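Local atomic coordinates of lipoprotein (Streptococcus pneumoniae serotype 4, PDB entry 6JF1), a protein that binds L-methionine as the substrate-binding lipoprotein of an ABC importer, probably handing it to the membrane-embedded transporter. Residues Ser145-Leu150 with Ala198-Asn203; Leu184-Thr189 with Asn203-Glu208; Lys237-Ser242 with Asp246-Val251. All blocks are in the same frame, centred on the assembly; numbering follows the deposited sequence.

Contact 1: residues Ser145-Leu150 with Ala198-Asn203. With MET (methionine), chain B.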
ATOM      1  N   SER A 145       4.361 -10.390  -6.374  1.00 21.76           N
ATOM      2  CA  SER A 145       3.519 -11.015  -7.383  1.00 21.53           C
ATOM      3  C   SER A 145       2.833  -9.949  -8.250  1.00 21.68           C
ATOM      4  O   SER A 145       2.820 -10.025  -9.490  1.00 22.76           O
ATOM      5  CB  SER A 145       2.484 -11.920  -6.735  1.00 21.89           C
ATOM      6  OG  SER A 145       1.702 -12.553  -7.732  1.00 20.74           O
ATOM      7  N   ARG A 146       2.235  -8.976  -7.579  1.00 21.77           N
ATOM      8  CA  ARG A 146       1.505  -7.902  -8.229  1.00 19.92           C
ATOM      9  C   ARG A 146       2.425  -7.168  -9.208  1.00 19.95           C
ATOM     10  O   ARG A 146       2.016  -6.869 -10.331  1.00 21.16           O
ATOM     11  CB  ARG A 146       1.066  -6.916  -7.141  1.00 20.31           C
ATOM     12  CG  ARG A 146       0.046  -5.897  -7.622  1.00 21.68           C
ATOM     13  CD  ARG A 146      -0.173  -4.918  -6.492  1.00 19.97           C
ATOM     14  NE  ARG A 146      -1.312  -4.033  -6.757  1.00 18.78           N
ATOM     15  CZ  ARG A 146      -1.689  -3.081  -5.902  1.00 18.65           C
ATOM     16  NH1 ARG A 146      -1.002  -2.904  -4.781  1.00 20.27           N
ATOM     17  NH2 ARG A 146      -2.733  -2.318  -6.183  1.00 16.80           N
ATOM     18  N   ALA A 147       3.662  -6.869  -8.778  1.00 18.95           N
ATOM     19  CA  ALA A 147       4.591  -6.171  -9.610  1.00 21.63           C
ATOM     20  C   ALA A 147       4.941  -7.026 -10.849  1.00 22.30           C
ATOM     21  O   ALA A 147       5.090  -6.502 -11.940  1.00 22.94           O
ATOM     22  CB  ALA A 147       5.825  -5.851  -8.792  1.00 18.26           C
ATOM     23  N   LEU A 148       5.140  -8.325 -10.654  1.00 21.64           N
ATOM     24  CA  LEU A 148       5.528  -9.225 -11.746  1.00 23.50           C
ATOM     25  C   LEU A 148       4.402  -9.362 -12.779  1.00 27.15           C
ATOM     26  O   LEU A 148       4.663  -9.325 -14.002  1.00 24.01           O
ATOM     27  CB  LEU A 148       5.924 -10.585 -11.161  1.00 22.52           C
ATOM     28  CG  LEU A 148       7.245 -10.547 -10.399  1.00 23.73           C
ATOM     29  CD1 LEU A 148       7.499 -11.859  -9.687  1.00 22.82           C
ATOM     30  CD2 LEU A 148       8.387 -10.201 -11.340  1.00 26.32           C
ATOM     31  N   TYR A 149       3.160  -9.525 -12.316  1.00 24.97           N
ATOM     32  CA  TYR A 149       2.081  -9.529 -13.297  1.00 24.90           C
ATOM     33  C   TYR A 149       2.013  -8.191 -14.053  1.00 25.49           C
ATOM     34  O   TYR A 149       1.655  -8.165 -15.232  1.00 23.32           O
ATOM     35  CB  TYR A 149       0.750  -9.873 -12.636  1.00 22.37           C
ATOM     36  CG  TYR A 149       0.569 -11.338 -12.352  1.00 26.58           C
ATOM     37  CD1 TYR A 149       0.316 -12.237 -13.389  1.00 30.14           C
ATOM     38  CD2 TYR A 149       0.597 -11.829 -11.053  1.00 23.88           C
ATOM     39  CE1 TYR A 149       0.111 -13.590 -13.145  1.00 30.29           C
ATOM     40  CE2 TYR A 149       0.407 -13.179 -10.794  1.00 27.21           C
ATOM     41  CZ  TYR A 149       0.164 -14.058 -11.842  1.00 28.56           C
ATOM     42  OH  TYR A 149      -0.062 -15.375 -11.583  1.00 28.60           O
ATOM     43  N   LEU A 150       2.324  -7.095 -13.367  1.00 26.02           N
ATOM     44  CA  LEU A 150       2.381  -5.759 -13.969  1.00 27.14           C
ATOM     45  C   LEU A 150       3.453  -5.715 -15.063  1.00 26.00           C
ATOM     46  O   LEU A 150       3.224  -5.159 -16.156  1.00 25.42           O
ATOM     47  CB  LEU A 150       2.712  -4.697 -12.911  1.00 28.47           C
ATOM     48  CG  LEU A 150       2.629  -3.260 -13.439  1.00 31.52           C
ATOM     49  CD1 LEU A 150       1.191  -2.789 -13.422  1.00 36.79           C
ATOM     50  CD2 LEU A 150       3.492  -2.296 -12.656  1.00 34.34           C
ATOM     51  N   ALA A 198      13.973   1.266 -13.771  1.00 29.09           N
ATOM     52  CA  ALA A 198      12.556   1.424 -13.439  1.00 27.14           C
ATOM     53  C   ALA A 198      12.307   0.713 -12.101  1.00 25.94           C
ATOM     54  O   ALA A 198      13.137  -0.100 -11.689  1.00 24.41           O
ATOM     55  CB  ALA A 198      11.665   0.872 -14.545  1.00 24.14           C
ATOM     56  N   ALA A 199      11.184   1.034 -11.447  1.00 25.71           N
ATOM     57  CA  ALA A 199      10.762   0.393 -10.143  1.00 25.69           C
ATOM     58  C   ALA A 199       9.236   0.326 -10.079  1.00 25.41           C
ATOM     59  O   ALA A 199       8.538   1.262 -10.524  1.00 23.20           O
ATOM     60  CB  ALA A 199      11.300   1.159  -8.927  1.00 21.77           C
ATOM     61  N   VAL A 200       8.729  -0.759  -9.517  1.00 24.12           N
ATOM     62  CA  VAL A 200       7.309  -0.808  -9.153  1.00 24.30           C
ATOM     63  C   VAL A 200       7.174  -0.285  -7.721  1.00 25.27           C
ATOM     64  O   VAL A 200       7.904  -0.739  -6.790  1.00 24.55           O
ATOM     65  CB  VAL A 200       6.705  -2.209  -9.355  1.00 24.16           C
ATOM     66  CG1 VAL A 200       5.226  -2.270  -8.948  1.00 19.40           C
ATOM     67  CG2 VAL A 200       6.892  -2.653 -10.811  1.00 22.17           C
ATOM     68  N   VAL A 201       6.276   0.707  -7.576  1.00 23.29           N
ATOM     69  CA  VAL A 201       6.173   1.436  -6.318  1.00 22.21           C
ATOM     70  C   VAL A 201       4.713   1.530  -5.846  1.00 20.17           C
ATOM     71  O   VAL A 201       3.861   2.106  -6.536  1.00 21.23           O
ATOM     72  CB  VAL A 201       6.768   2.841  -6.447  1.00 22.31           C
ATOM     73  CG1 VAL A 201       6.706   3.526  -5.089  1.00 20.39           C
ATOM     74  CG2 VAL A 201       8.198   2.797  -7.003  1.00 21.83           C
ATOM     75  N   ASN A 202       4.455   0.998  -4.654  1.00 17.59           N
ATOM     76  CA  ASN A 202       3.180   1.150  -3.944  1.00 19.63           C
ATOM     77  C   ASN A 202       2.900   2.628  -3.619  1.00 21.03           C
ATOM     78  O   ASN A 202       3.828   3.388  -3.261  1.00 19.82           O
ATOM     79  CB  ASN A 202       3.188   0.387  -2.624  1.00 19.04           C
ATOM     80  CG  ASN A 202       3.274  -1.121  -2.794  1.00 19.22           C
ATOM     81  OD1 ASN A 202       4.361  -1.687  -2.750  1.00 20.37           O
ATOM     82  ND2 ASN A 202       2.134  -1.785  -2.930  1.00 18.95           N
ATOM     83  N   ASN A 203       1.622   3.002  -3.678  1.00 19.84           N
ATOM     84  CA  ASN A 203       1.140   4.401  -3.449  1.00 20.28           C
ATOM     85  C   ASN A 203       1.662   4.945  -2.118  1.00 22.53           C
ATOM     86  O   ASN A 203       1.880   6.172  -1.977  1.00 22.48           O
ATOM     87  CB  ASN A 203      -0.396   4.483  -3.433  1.00 21.23           C
ATOM     88  CG  ASN A 203      -1.017   3.842  -2.199  1.00 21.76           C
ATOM     89  OD1 ASN A 203      -0.686   2.711  -1.842  1.00 21.20           O
ATOM     90  ND2 ASN A 203      -1.906   4.559  -1.529  1.00 20.07           N
TER
HETATM   91  N   MET B 301      -1.629   0.940   0.063  1.00 19.92           N
HETATM   92  CA  MET B 301      -0.868  -0.226  -0.529  1.00 19.24           C
HETATM   93  C   MET B 301      -1.434  -0.498  -1.923  1.00 20.37           C
HETATM   94  O   MET B 301      -0.663  -0.782  -2.861  1.00 21.38           O
HETATM   95  CB  MET B 301      -1.039  -1.488   0.332  1.00 19.03           C
HETATM   96  CG  MET B 301       0.004  -2.579   0.005  1.00 16.76           C
HETATM   97  SD  MET B 301      -0.243  -4.043   1.051  1.00 16.55           S
HETATM   98  CE  MET B 301       0.588  -3.539   2.566  1.00 14.85           C
HETATM   99  OXT MET B 301      -2.678  -0.368  -2.114  1.00 19.41           O
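Ala147, on helix 141-153, and Val200, on strand 198-201, bring the two backbones to within 6.0 Å, CA to CA; the helix lies against one side of the strand, and past Val201 the chain runs on to the bound methionine. Val200 is the hub of the apolar part. Its CG1 rests on Ala147 CB at 3.6 Å, and its CG2 meets Leu150 CD2 at 3.9 Å, the two side chains lying alongside and pointing opposite ways. The two methyls can serve two helix residues because CG1 stands anti to the backbone N (chi1 179°), which turns CG2 beside that N. Strand 198-201 pairs with strands 134-138 and 111-117, so this is a helix packed on the sheet of one lobe of a periplasmic-binding-protein-like fold. The Arg146 chain, extended from CG to NE, carries the guanidinium from the helix to the ligand's carboxylate, where NH1 donates to the methionine O at 2.9 Å, at the guanidinium edge. Asn202 ND2 donates to the same O over 3.0 Å, more nearly straight at 164°, so donors from both segments grip one carboxylate oxygen; Asn143 OD1 takes the other bond of this amide nitrogen. Glu220 holds Arg146 NE in a salt bridge, and Trp229 adds a cation-pi contact. Across the ligand's CA, Asn203 OD1 accepts from the methionine N at 2.8 Å.

Contact 2: residues Leu184-Thr189 with Asn203-Glu208; sequences LDASQT and NTFVTE. With MET (methionine), chain B.
The Phe205 ring is sandwiched between a backbone carbon and a side-chain carbon: Ser187 CA sits over the centre of one face, 3.4 Å from the centroid and only 9° off the ring normal, while CB of its own neighbour Thr204 lies over the opposite face. The first is a CH-pi contact of nearly ideal alignment, made to an Asx turn, in which Asp185 OD2 accepts from the backbone N of Ser187. Both segments are loops that follow strands of the same sheet: residues 184-189 come after strand 180-184, whereas residues 203-208 come after strand 198-201, and they meet beside the methionine site of this binding protein. A chi1 of -54° sets Phe205 CG anti to the carbonyl carbon, swinging the ring out toward Ser187. Ser187 CB lies over the rim at 3.5 Å from Phe205 CE1, and Ala186 CB touches Phe205 CE2 at 3.9 Å. Ala186 O also lies close to the ring, 3.2 Å from Phe205 CD2, in an oblique position. Tyr65 meets the same ring with its plane at about 45°, and its OH is hydrogen-bonded to Thr204 OG1, tying the aromatic packing to a residue of the pocket. The turn that presents Ser187 is doubly fastened, since its OG and N reach one carboxylate oxygen on its anti side, from opposite faces of the carboxylate plane. Ser187 OG donates to Asp185 OD2 at 2.7 Å, and Ser187 N does so at 3.0 Å.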
ATOM      1  N   LEU A 184      13.223  -5.593  -3.537  1.00 24.85           N
ATOM      2  CA  LEU A 184      13.633  -4.810  -2.379  1.00 24.48           C
ATOM      3  C   LEU A 184      12.441  -4.717  -1.421  1.00 23.71           C
ATOM      4  O   LEU A 184      11.295  -4.987  -1.814  1.00 21.22           O
ATOM      5  CB  LEU A 184      14.013  -3.397  -2.834  1.00 24.99           C
ATOM      6  CG  LEU A 184      15.151  -3.260  -3.850  1.00 29.24           C
ATOM      7  CD1 LEU A 184      15.277  -1.803  -4.325  1.00 27.03           C
ATOM      8  CD2 LEU A 184      16.479  -3.735  -3.246  1.00 29.18           C
ATOM      9  N   ASP A 185      12.702  -4.265  -0.188  1.00 24.59           N
ATOM     10  CA  ASP A 185      11.557  -3.881   0.662  1.00 25.33           C
ATOM     11  C   ASP A 185      10.656  -2.906  -0.118  1.00 23.37           C
ATOM     12  O   ASP A 185      11.149  -2.064  -0.893  1.00 20.80           O
ATOM     13  CB  ASP A 185      11.990  -3.450   2.058  1.00 25.98           C
ATOM     14  CG  ASP A 185      10.824  -3.444   3.026  1.00 30.10           C
ATOM     15  OD1 ASP A 185      10.585  -4.506   3.662  1.00 29.61           O
ATOM     16  OD2 ASP A 185      10.131  -2.367   3.136  1.00 32.52           O
ATOM     17  N   ALA A 186       9.335  -3.106  -0.000  1.00 20.76           N
ATOM     18  CA  ALA A 186       8.346  -2.214  -0.638  1.00 22.00           C
ATOM     19  C   ALA A 186       8.673  -0.754  -0.281  1.00 20.95           C
ATOM     20  O   ALA A 186       8.536   0.161  -1.113  1.00 20.80           O
ATOM     21  CB  ALA A 186       6.945  -2.588  -0.193  1.00 20.71           C
ATOM     22  N   SER A 187       9.160  -0.519   0.937  1.00 20.44           N
ATOM     23  CA  SER A 187       9.362   0.885   1.365  1.00 24.23           C
ATOM     24  C   SER A 187      10.647   1.471   0.752  1.00 25.94           C
ATOM     25  O   SER A 187      10.981   2.638   1.005  1.00 26.60           O
ATOM     26  CB  SER A 187       9.410   0.940   2.849  1.00 24.24           C
ATOM     27  OG  SER A 187      10.576   0.269   3.283  1.00 24.46           O
ATOM     28  N   GLN A 188      11.356   0.679  -0.058  1.00 25.84           N
ATOM     29  CA  GLN A 188      12.684   1.064  -0.614  1.00 27.32           C
ATOM     30  C   GLN A 188      12.669   1.153  -2.139  1.00 27.75           C
ATOM     31  O   GLN A 188      13.637   1.635  -2.728  1.00 31.18           O
ATOM     32  CB  GLN A 188      13.756   0.053  -0.194  1.00 29.07           C
ATOM     33  CG  GLN A 188      14.157   0.208   1.261  1.00 38.35           C
ATOM     34  CD  GLN A 188      14.832   1.533   1.545  1.00 50.09           C
ATOM     35  OE1 GLN A 188      15.619   2.050   0.748  1.00 57.95           O
ATOM     36  NE2 GLN A 188      14.521   2.106   2.696  1.00 52.09           N
ATOM     37  N   THR A 189      11.604   0.719  -2.799  1.00 25.31           N
ATOM     38  CA  THR A 189      11.584   0.719  -4.267  1.00 26.16           C
ATOM     39  C   THR A 189      11.636   2.140  -4.838  1.00 25.77           C
ATOM     40  O   THR A 189      12.339   2.366  -5.817  1.00 27.16           O
ATOM     41  CB  THR A 189      10.396  -0.067  -4.842  1.00 28.86           C
ATOM     42  OG1 THR A 189       9.209   0.538  -4.322  1.00 26.24           O
ATOM     43  CG2 THR A 189      10.475  -1.546  -4.524  1.00 25.23           C
ATOM     44  N   ASN A 203       1.622   3.002  -3.678  1.00 19.84           N
ATOM     45  CA  ASN A 203       1.140   4.401  -3.449  1.00 20.28           C
ATOM     46  C   ASN A 203       1.662   4.945  -2.118  1.00 22.53           C
ATOM     47  O   ASN A 203       1.880   6.172  -1.977  1.00 22.48           O
ATOM     48  CB  ASN A 203      -0.396   4.483  -3.433  1.00 21.23           C
ATOM     49  CG  ASN A 203      -1.017   3.842  -2.199  1.00 21.76           C
ATOM     50  OD1 ASN A 203      -0.686   2.711  -1.842  1.00 21.20           O
ATOM     51  ND2 ASN A 203      -1.906   4.559  -1.529  1.00 20.07           N
ATOM     52  N   THR A 204       1.821   4.061  -1.136  1.00 19.76           N
ATOM     53  CA  THR A 204       2.262   4.470   0.192  1.00 19.77           C
ATOM     54  C   THR A 204       3.560   5.303   0.143  1.00 21.09           C
ATOM     55  O   THR A 204       3.772   6.149   1.023  1.00 20.10           O
ATOM     56  CB  THR A 204       2.584   3.227   1.029  1.00 22.03           C
ATOM     57  OG1 THR A 204       1.559   2.264   0.765  1.00 22.66           O
ATOM     58  CG2 THR A 204       2.637   3.515   2.519  1.00 21.56           C
ATOM     59  N   PHE A 205       4.445   5.062  -0.843  1.00 20.83           N
ATOM     60  CA  PHE A 205       5.884   5.547  -0.754  1.00 23.20           C
ATOM     61  C   PHE A 205       6.150   6.624  -1.823  1.00 24.71           C
ATOM     62  O   PHE A 205       7.236   7.198  -1.902  1.00 26.17           O
ATOM     63  CB  PHE A 205       6.853   4.373  -0.881  1.00 19.07           C
ATOM     64  CG  PHE A 205       6.562   3.284   0.124  1.00 19.17           C
ATOM     65  CD1 PHE A 205       6.649   3.539   1.494  1.00 17.35           C
ATOM     66  CD2 PHE A 205       6.125   2.032  -0.313  1.00 17.44           C
ATOM     67  CE1 PHE A 205       6.344   2.543   2.415  1.00 20.10           C
ATOM     68  CE2 PHE A 205       5.850   1.027   0.606  1.00 17.05           C
ATOM     69  CZ  PHE A 205       5.951   1.286   1.960  1.00 19.13           C
ATOM     70  N   VAL A 206       5.128   6.891  -2.608  1.00 23.56           N
ATOM     71  CA  VAL A 206       5.242   7.715  -3.794  1.00 25.52           C
ATOM     72  C   VAL A 206       5.600   9.158  -3.378  1.00 27.19           C
ATOM     73  O   VAL A 206       6.525   9.759  -3.929  1.00 27.98           O
ATOM     74  CB  VAL A 206       3.898   7.656  -4.542  1.00 26.58           C
ATOM     75  CG1 VAL A 206       3.631   8.906  -5.357  1.00 30.92           C
ATOM     76  CG2 VAL A 206       3.819   6.403  -5.397  1.00 25.32           C
ATOM     77  N   THR A 207       4.892   9.713  -2.399  1.00 27.09           N
ATOM     78  CA  THR A 207       5.017  11.170  -2.112  1.00 33.46           C
ATOM     79  C   THR A 207       6.348  11.472  -1.411  1.00 34.04           C
ATOM     80  O   THR A 207       7.015  12.480  -1.726  1.00 32.20           O
ATOM     81  CB  THR A 207       3.752  11.763  -1.475  1.00 33.39           C
ATOM     82  OG1 THR A 207       2.671  11.447  -2.355  1.00 36.36           O
ATOM     83  CG2 THR A 207       3.800  13.274  -1.344  1.00 34.29           C
ATOM     84  N   GLU A 208       6.740  10.594  -0.497  1.00 33.07           N
ATOM     85  CA  GLU A 208       8.021  10.722   0.216  1.00 34.71           C
ATOM     86  C   GLU A 208       9.186  10.806  -0.787  1.00 31.99           C
ATOM     87  O   GLU A 208      10.192  11.450  -0.504  1.00 29.42           O
ATOM     88  CB  GLU A 208       8.239   9.555   1.180  1.00 34.12           C
ATOM     89  CG  GLU A 208       9.413   9.754   2.135  1.00 37.36           C
ATOM     90  CD  GLU A 208      10.814   9.437   1.606  1.00 43.30           C
ATOM     91  OE1 GLU A 208      10.931   8.723   0.571  1.00 36.30           O
ATOM     92  OE2 GLU A 208      11.808   9.899   2.241  1.00 44.14           O
TER
HETATM   93  N   MET B 301      -1.629   0.940   0.063  1.00 19.92           N
HETATM   94  CA  MET B 301      -0.868  -0.226  -0.529  1.00 19.24           C
HETATM   95  C   MET B 301      -1.434  -0.498  -1.923  1.00 20.37           C
HETATM   96  O   MET B 301      -0.663  -0.782  -2.861  1.00 21.38           O
HETATM   97  CB  MET B 301      -1.039  -1.488   0.332  1.00 19.03           C
HETATM   98  CG  MET B 301       0.004  -2.579   0.005  1.00 16.76           C
HETATM   99  SD  MET B 301      -0.243  -4.043   1.051  1.00 16.55           S
HETATM  100  CE  MET B 301       0.588  -3.539   2.566  1.00 14.85           C
HETATM  101  OXT MET B 301      -2.678  -0.368  -2.114  1.00 19.41           O

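Contact 3: residues Lys237-Ser242 with Asp246-Val251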
ATOM      1  N   LYS A 237     -10.082 -10.494  15.368  1.00 24.93           N
ATOM      2  CA  LYS A 237     -11.372 -11.168  15.134  1.00 27.46           C
ATOM      3  C   LYS A 237     -12.339 -10.912  16.295  1.00 29.03           C
ATOM      4  O   LYS A 237     -13.510 -10.777  16.033  1.00 30.60           O
ATOM      5  CB  LYS A 237     -11.170 -12.672  14.870  1.00 29.93           C
ATOM      6  CG  LYS A 237     -12.366 -13.394  14.255  1.00 35.27           C
ATOM      7  CD  LYS A 237     -12.027 -14.634  13.449  1.00 36.33           C
ATOM      8  N   ASP A 238     -11.886 -10.814  17.547  1.00 28.42           N
ATOM      9  CA  ASP A 238     -12.829 -10.638  18.671  1.00 30.23           C
ATOM     10  C   ASP A 238     -13.059  -9.164  19.026  1.00 27.49           C
ATOM     11  O   ASP A 238     -13.587  -8.876  20.117  1.00 25.67           O
ATOM     12  CB  ASP A 238     -12.332 -11.374  19.915  1.00 38.28           C
ATOM     13  CG  ASP A 238     -10.946 -10.923  20.349  1.00 44.98           C
ATOM     14  OD1 ASP A 238     -10.499  -9.853  19.869  1.00 42.11           O
ATOM     15  OD2 ASP A 238     -10.318 -11.649  21.165  1.00 48.00           O
ATOM     16  N   TRP A 239     -12.752  -8.228  18.118  1.00 22.93           N
ATOM     17  CA  TRP A 239     -12.941  -6.782  18.402  1.00 22.28           C
ATOM     18  C   TRP A 239     -14.389  -6.478  18.815  1.00 22.73           C
ATOM     19  O   TRP A 239     -14.652  -5.489  19.508  1.00 22.77           O
ATOM     20  CB  TRP A 239     -12.511  -5.922  17.192  1.00 20.07           C
ATOM     21  CG  TRP A 239     -13.486  -5.963  16.043  1.00 18.27           C
ATOM     22  CD1 TRP A 239     -13.517  -6.859  15.002  1.00 18.78           C
ATOM     23  CD2 TRP A 239     -14.574  -5.053  15.814  1.00 16.73           C
ATOM     24  NE1 TRP A 239     -14.567  -6.573  14.161  1.00 16.54           N
ATOM     25  CE2 TRP A 239     -15.192  -5.437  14.598  1.00 17.60           C
ATOM     26  CE3 TRP A 239     -15.071  -3.936  16.493  1.00 16.58           C
ATOM     27  CZ2 TRP A 239     -16.303  -4.771  14.094  1.00 16.12           C
ATOM     28  CZ3 TRP A 239     -16.190  -3.294  15.996  1.00 18.27           C
ATOM     29  CH2 TRP A 239     -16.796  -3.715  14.815  1.00 15.97           C
ATOM     30  N   GLU A 240     -15.354  -7.271  18.366  1.00 22.38           N
ATOM     31  CA  GLU A 240     -16.782  -6.855  18.548  1.00 26.07           C
ATOM     32  C   GLU A 240     -17.228  -7.096  19.995  1.00 27.09           C
ATOM     33  O   GLU A 240     -18.186  -6.476  20.464  1.00 30.46           O
ATOM     34  CB  GLU A 240     -17.718  -7.626  17.620  1.00 29.96           C
ATOM     35  CG  GLU A 240     -18.048  -6.860  16.361  1.00 35.83           C
ATOM     36  CD  GLU A 240     -18.894  -7.613  15.353  1.00 32.84           C
ATOM     37  OE1 GLU A 240     -20.122  -7.591  15.527  1.00 41.05           O
ATOM     38  OE2 GLU A 240     -18.324  -8.174  14.362  1.00 31.90           O
ATOM     39  N   THR A 241     -16.471  -7.887  20.742  1.00 25.70           N
ATOM     40  CA  THR A 241     -16.746  -8.069  22.150  1.00 28.50           C
ATOM     41  C   THR A 241     -15.893  -7.127  23.002  1.00 31.36           C
ATOM     42  O   THR A 241     -15.970  -7.153  24.232  1.00 33.40           O
ATOM     43  CB  THR A 241     -16.510  -9.531  22.541  1.00 30.92           C
ATOM     44  OG1 THR A 241     -15.115  -9.778  22.395  1.00 35.83           O
ATOM     45  CG2 THR A 241     -17.332 -10.485  21.710  1.00 29.44           C
ATOM     46  N   SER A 242     -15.118  -6.271  22.355  1.00 28.20           N
ATOM     47  CA  SER A 242     -14.228  -5.360  23.037  1.00 26.12           C
ATOM     48  C   SER A 242     -15.035  -4.189  23.618  1.00 27.32           C
ATOM     49  O   SER A 242     -16.015  -3.741  23.024  1.00 24.21           O
ATOM     50  CB  SER A 242     -13.190  -4.869  22.055  1.00 27.11           C
ATOM     51  OG  SER A 242     -12.800  -3.543  22.363  1.00 35.56           O
ATOM     52  N   ASP A 246     -18.075  -0.056  20.254  1.00 25.36           N
ATOM     53  CA  ASP A 246     -18.936   1.080  19.860  1.00 24.63           C
ATOM     54  C   ASP A 246     -18.096   2.177  19.182  1.00 23.83           C
ATOM     55  O   ASP A 246     -18.530   2.749  18.182  1.00 21.12           O
ATOM     56  CB  ASP A 246     -19.722   1.688  21.021  1.00 27.69           C
ATOM     57  CG  ASP A 246     -20.903   0.879  21.573  1.00 40.26           C
ATOM     58  OD1 ASP A 246     -21.186  -0.235  21.058  1.00 43.61           O
ATOM     59  OD2 ASP A 246     -21.518   1.353  22.565  1.00 43.23           O
ATOM     60  N   ALA A 247     -16.963   2.556  19.788  1.00 20.45           N
ATOM     61  CA  ALA A 247     -16.101   3.643  19.262  1.00 21.57           C
ATOM     62  C   ALA A 247     -15.544   3.288  17.883  1.00 19.17           C
ATOM     63  O   ALA A 247     -15.459   4.155  16.999  1.00 19.92           O
ATOM     64  CB  ALA A 247     -14.981   3.995  20.224  1.00 19.76           C
ATOM     65  N   ILE A 248     -15.207   2.017  17.706  1.00 19.00           N
ATOM     66  CA  ILE A 248     -14.672   1.549  16.420  1.00 20.92           C
ATOM     67  C   ILE A 248     -15.745   1.683  15.326  1.00 20.32           C
ATOM     68  O   ILE A 248     -15.468   2.118  14.198  1.00 21.04           O
ATOM     69  CB  ILE A 248     -14.139   0.109  16.546  1.00 21.58           C
ATOM     70  CG1 ILE A 248     -12.834   0.084  17.344  1.00 24.07           C
ATOM     71  CG2 ILE A 248     -13.961  -0.493  15.153  1.00 21.90           C
ATOM     72  CD1 ILE A 248     -12.354  -1.328  17.707  1.00 23.77           C
ATOM     73  N   LYS A 249     -16.988   1.349  15.669  1.00 20.05           N
ATOM     74  CA  LYS A 249     -18.078   1.482  14.685  1.00 21.42           C
ATOM     75  C   LYS A 249     -18.309   2.955  14.292  1.00 21.70           C
ATOM     76  O   LYS A 249     -18.646   3.221  13.182  1.00 21.03           O
ATOM     77  CB  LYS A 249     -19.336   0.775  15.198  1.00 18.61           C
ATOM     78  CG  LYS A 249     -19.160  -0.730  15.390  1.00 17.67           C
ATOM     79  CD  LYS A 249     -20.267  -1.288  16.261  1.00 19.02           C
ATOM     80  CE  LYS A 249     -20.203  -2.783  16.477  1.00 18.02           C
ATOM     81  NZ  LYS A 249     -21.274  -3.158  17.443  1.00 22.35           N
ATOM     82  N   LYS A 250     -18.090   3.903  15.186  1.00 22.17           N
ATOM     83  CA  LYS A 250     -18.207   5.308  14.865  1.00 22.64           C
ATOM     84  C   LYS A 250     -17.051   5.768  13.968  1.00 22.05           C
ATOM     85  O   LYS A 250     -17.250   6.602  13.086  1.00 19.14           O
ATOM     86  CB  LYS A 250     -18.232   6.146  16.146  1.00 27.82           C
ATOM     87  CG  LYS A 250     -19.632   6.445  16.663  1.00 34.58           C
ATOM     88  CD  LYS A 250     -19.645   6.542  18.169  1.00 40.44           C
ATOM     89  N   VAL A 251     -15.848   5.226  14.190  1.00 20.17           N
ATOM     90  CA  VAL A 251     -14.717   5.628  13.380  1.00 21.50           C
ATOM     91  C   VAL A 251     -14.966   5.164  11.933  1.00 19.73           C
ATOM     92  O   VAL A 251     -14.675   5.867  10.961  1.00 18.39           O
ATOM     93  CB  VAL A 251     -13.423   5.029  13.971  1.00 22.56           C
ATOM     94  CG1 VAL A 251     -12.253   5.222  13.033  1.00 22.00           C
ATOM     95  CG2 VAL A 251     -13.108   5.690  15.299  1.00 22.63           C
TER
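Trp239 and Ile248 mark the nearest backbones, their CA atoms 8.7 Å apart, as a short 3-10 turn around Glu240 faces helix 245-255 across a gap that side chains fill. The indole spans it. Its six-membered ring carries the contact, with CZ3 against Ile248 CG2 at 3.7 Å and the neighbouring CE3 touching CD1 of the same isoleucine. Ile248 CG2 approaches obliquely, whereas Lys249 comes in at the edge: its CG lies in the plane of the indole, 3.9 Å from Trp239 CH2. The extended lysine chain runs along the ring edge, so Lys249 CE too lies 3.9 Å from Trp239 CH2, and it is the aliphatic part of a charged residue that borders the edge of the ring. The connection from strand 231-235 to helix 245-255 thus lays its 3-10 turn against the helix it leads into, and Ser242 OG caps the backbone N of Lys244 just ahead of that helix. Trp239 and Ile248 both also rest on Ile102 of strand 100-107, fastening the turn and the helix to the large mixed sheet. Within the turn, Asp238 O accepts from both Thr241 OG1, at 2.9 Å and in the carbonyl plane, and Thr241 N, at 3.1 Å. Glu240 CG lies 3.5 Å above the indole plane, over one face and toward the rim. The opposite charges of Glu240 OE1 and Lys249 NZ, 5.0 Å apart, are not in contact, though a weak long-range attraction is possible.

How the contacts relate
Contacts 1 and 2 are buried neighbours, their centres 11 Å apart, and share Asn203. Their segments alternate along the chain, and Thr189 OG1 is hydrogen-bonded to Val200 O, joining the two directly. Both border the bound methionine, yet differently: contact 1 combines apolar helix-on-sheet packing with polar groups that hold the ligand's carboxylate, while contact 2 is loop against loop, aromatic ring on backbone. Contact 3 is separate, later in the chain and partly buried against the seven-stranded sheet, toward the surface, about 18 Å from either at the nearest atoms. Its tryptophan packs on isoleucine and on the aliphatic part of an exposed lysine, away from the annotated sites.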